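Local coordinates for probable glutamine-binding lipoprotein GlnH (GLNBP) (Mycobacterium tuberculosis H37Rv, PDB 6H2T), which probably binds acidic amino acids such as aspartate and glutamate as a solute-binding lipoprotein and links their presence to protein kinase G signalling, at residues 140-145 against 234-239. Residues are numbered along the deposited sequence; the frame is centred on the assembly and turned at random.
Sequences LDANQR and QPYGVG. With GLU (glutamic acid), chain B.
Tyr236 packs alongside Leu140, the two side chains pointing the same way, with CE2 of the tyrosine ring 3.9 Å from Leu140 CD2. Farther along the ring the methyl of Ala142 approaches obliquely, its CB 4.1 Å from Tyr236 CZ. This is the tight, buried face of an antiparallel pairing in which Tyr236 N donates to Leu140 O (2.8 Å), while Ala142 and Gln234 exchange two backbone bonds, both donors standing above the acceptor's carbonyl plane. With CG anti to its carbonyl carbon (chi1 -68°), Tyr236 lays its ring over this face and delivers OH to Asp210 and Thr212; Asp210 also hydrogen-bonds the bound glutamate, probably at its amino group, and the ligand N lies 3.8 Å from Tyr236 CE1. Strands crossing between two lobes form the hinge in family 3 solute-binding proteins, and the pairing of 140-149 with 233-241 beside the ligand is consistent with this. Gln234, bent at chi2 (-70°), has its amide held at both ends: OE1, 3.7 Å from the ligand CA, is hydrogen-bonded to Ser124 and Thr172, and NE2 to Ala232 O. A water accepts from Gln234 NE2 and donates to Gln144 OE1, bridging amides whose planes are 59° apart; Gln144 NE2 is hydrogen-bonded to Ser208. On the other face of the sheet packing is looser: exposed Asp141 brings OD1 no nearer than 3.6 Å, to Gln234 O, beside Pro235 of the non-hydrogen-bonded pair.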
loop_
_atom_site.group_PDB
_atom_site.type_symbol
_atom_site.label_atom_id
_atom_site.label_comp_id
_atom_site.label_asym_id
_atom_site.label_seq_id
_atom_site.Cartn_x
_atom_site.Cartn_y
_atom_site.Cartn_z
ATOM N N LEU A 140 -6.935 -1.825 -5.757
ATOM C CA LEU A 140 -7.714 -1.734 -4.527
ATOM C C LEU A 140 -7.820 -0.261 -4.183
ATOM O O LEU A 140 -6.846 0.472 -4.338
ATOM C CB LEU A 140 -7.047 -2.498 -3.366
ATOM C CG LEU A 140 -7.883 -2.665 -2.097
ATOM C CD1 LEU A 140 -9.055 -3.624 -2.313
ATOM C CD2 LEU A 140 -6.991 -3.191 -0.990
ATOM N N ASP A 141 -8.990 0.172 -3.720
ATOM C CA ASP A 141 -9.187 1.579 -3.383
ATOM C C ASP A 141 -9.449 1.698 -1.884
ATOM O O ASP A 141 -10.478 1.229 -1.396
ATOM C CB ASP A 141 -10.339 2.173 -4.188
ATOM C CG ASP A 141 -10.460 3.668 -3.992
ATOM O OD1 ASP A 141 -9.403 4.334 -3.903
ATOM O OD2 ASP A 141 -11.600 4.175 -3.921
ATOM N N ALA A 142 -8.539 2.341 -1.157
ATOM C CA ALA A 142 -8.682 2.508 0.286
ATOM C C ALA A 142 -8.894 3.984 0.625
ATOM O O ALA A 142 -8.878 4.855 -0.246
ATOM C CB ALA A 142 -7.459 1.945 1.009
ATOM N N ASN A 143 -9.110 4.268 1.912
ATOM C CA ASN A 143 -9.227 5.651 2.354
ATOM C C ASN A 143 -8.606 5.810 3.731
ATOM O O ASN A 143 -8.750 4.942 4.594
ATOM C CB ASN A 143 -10.679 6.120 2.381
ATOM C CG ASN A 143 -10.809 7.583 2.005
ATOM O OD1 ASN A 143 -10.382 8.458 2.756
ATOM N ND2 ASN A 143 -11.369 7.856 0.822
ATOM N N GLN A 144 -7.909 6.925 3.924
ATOM C CA GLN A 144 -7.218 7.167 5.181
ATOM C C GLN A 144 -8.214 7.413 6.302
ATOM O O GLN A 144 -9.139 8.211 6.149
ATOM C CB GLN A 144 -6.299 8.378 5.039
ATOM C CG GLN A 144 -5.540 8.645 6.324
ATOM C CD GLN A 144 -4.352 9.543 6.097
ATOM O OE1 GLN A 144 -3.989 9.830 4.961
ATOM N NE2 GLN A 144 -3.755 10.022 7.184
ATOM N N ARG A 145 -8.028 6.741 7.434
ATOM C CA ARG A 145 -8.890 6.974 8.594
ATOM C C ARG A 145 -8.008 6.989 9.836
ATOM O O ARG A 145 -6.786 7.153 9.754
ATOM C CB ARG A 145 -10.021 5.930 8.651
ATOM C CG ARG A 145 -10.988 6.038 7.467
ATOM C CD ARG A 145 -12.207 5.137 7.617
ATOM N NE ARG A 145 -13.048 5.558 8.740
ATOM C CZ ARG A 145 -14.054 4.841 9.236
ATOM N NH1 ARG A 145 -14.361 3.658 8.708
ATOM N NH2 ARG A 145 -14.759 5.311 10.264
ATOM N N GLN A 234 -6.997 6.603 -1.414
ATOM C CA GLN A 234 -5.739 5.881 -1.601
ATOM C C GLN A 234 -5.922 4.792 -2.644
ATOM O O GLN A 234 -6.209 3.630 -2.307
ATOM C CB GLN A 234 -5.246 5.275 -0.285
ATOM C CG GLN A 234 -5.275 6.220 0.895
ATOM C CD GLN A 234 -4.230 7.328 0.813
ATOM O OE1 GLN A 234 -3.141 7.161 0.243
ATOM N NE2 GLN A 234 -4.551 8.458 1.405
ATOM N N PRO A 235 -5.745 5.116 -3.921
ATOM C CA PRO A 235 -5.896 4.089 -4.957
ATOM C C PRO A 235 -4.594 3.339 -5.188
ATOM O O PRO A 235 -3.610 3.929 -5.650
ATOM C CB PRO A 235 -6.325 4.897 -6.188
ATOM C CG PRO A 235 -5.657 6.256 -5.989
ATOM C CD PRO A 235 -5.488 6.455 -4.485
ATOM N N TYR A 236 -4.583 2.040 -4.878
ATOM C CA TYR A 236 -3.354 1.251 -4.931
ATOM C C TYR A 236 -3.015 0.879 -6.362
ATOM O O TYR A 236 -3.869 0.375 -7.102
ATOM C CB TYR A 236 -3.488 -0.048 -4.143
ATOM C CG TYR A 236 -3.596 0.091 -2.648
ATOM C CD1 TYR A 236 -3.521 1.335 -2.021
ATOM C CD2 TYR A 236 -3.775 -1.032 -1.863
ATOM C CE1 TYR A 236 -3.634 1.442 -0.634
ATOM C CE2 TYR A 236 -3.877 -0.934 -0.489
ATOM C CZ TYR A 236 -3.804 0.295 0.113
ATOM O OH TYR A 236 -3.900 0.367 1.483
ATOM N N GLY A 237 -1.746 1.040 -6.726
ATOM C CA GLY A 237 -1.260 0.551 -7.996
ATOM C C GLY A 237 -0.019 -0.288 -7.776
ATOM O O GLY A 237 0.653 -0.186 -6.753
ATOM N N VAL A 238 0.257 -1.154 -8.743
ATOM C CA VAL A 238 1.552 -1.831 -8.791
ATOM C C VAL A 238 2.578 -0.831 -9.308
ATOM O O VAL A 238 2.406 -0.254 -10.387
ATOM C CB VAL A 238 1.487 -3.076 -9.686
ATOM C CG1 VAL A 238 2.860 -3.731 -9.793
ATOM C CG2 VAL A 238 0.446 -4.068 -9.145
ATOM N N GLY A 239 3.639 -0.613 -8.534
ATOM C CA GLY A 239 4.666 0.353 -8.920
ATOM C C GLY A 239 5.681 -0.300 -9.838
ATOM O O GLY A 239 6.105 -1.434 -9.619
HETATM N N GLU B . -1.034 3.862 0.760
HETATM C CA GLU B . -0.353 5.037 1.325
HETATM C C GLU B . 0.964 5.293 0.596
HETATM O O GLU B . 1.891 5.933 1.110
HETATM C CB GLU B . -0.108 4.861 2.839
HETATM C CG GLU B . 0.167 3.432 3.305
HETATM C CD GLU B . 1.476 2.871 2.777
HETATM O OE1 GLU B . 2.400 2.591 3.586
HETATM O OE2 GLU B . 1.568 2.670 1.552
HETATM O OXT GLU B . 1.102 4.845 -0.546
HETATM O O HOH W 1 -3.091 10.749 2.185
#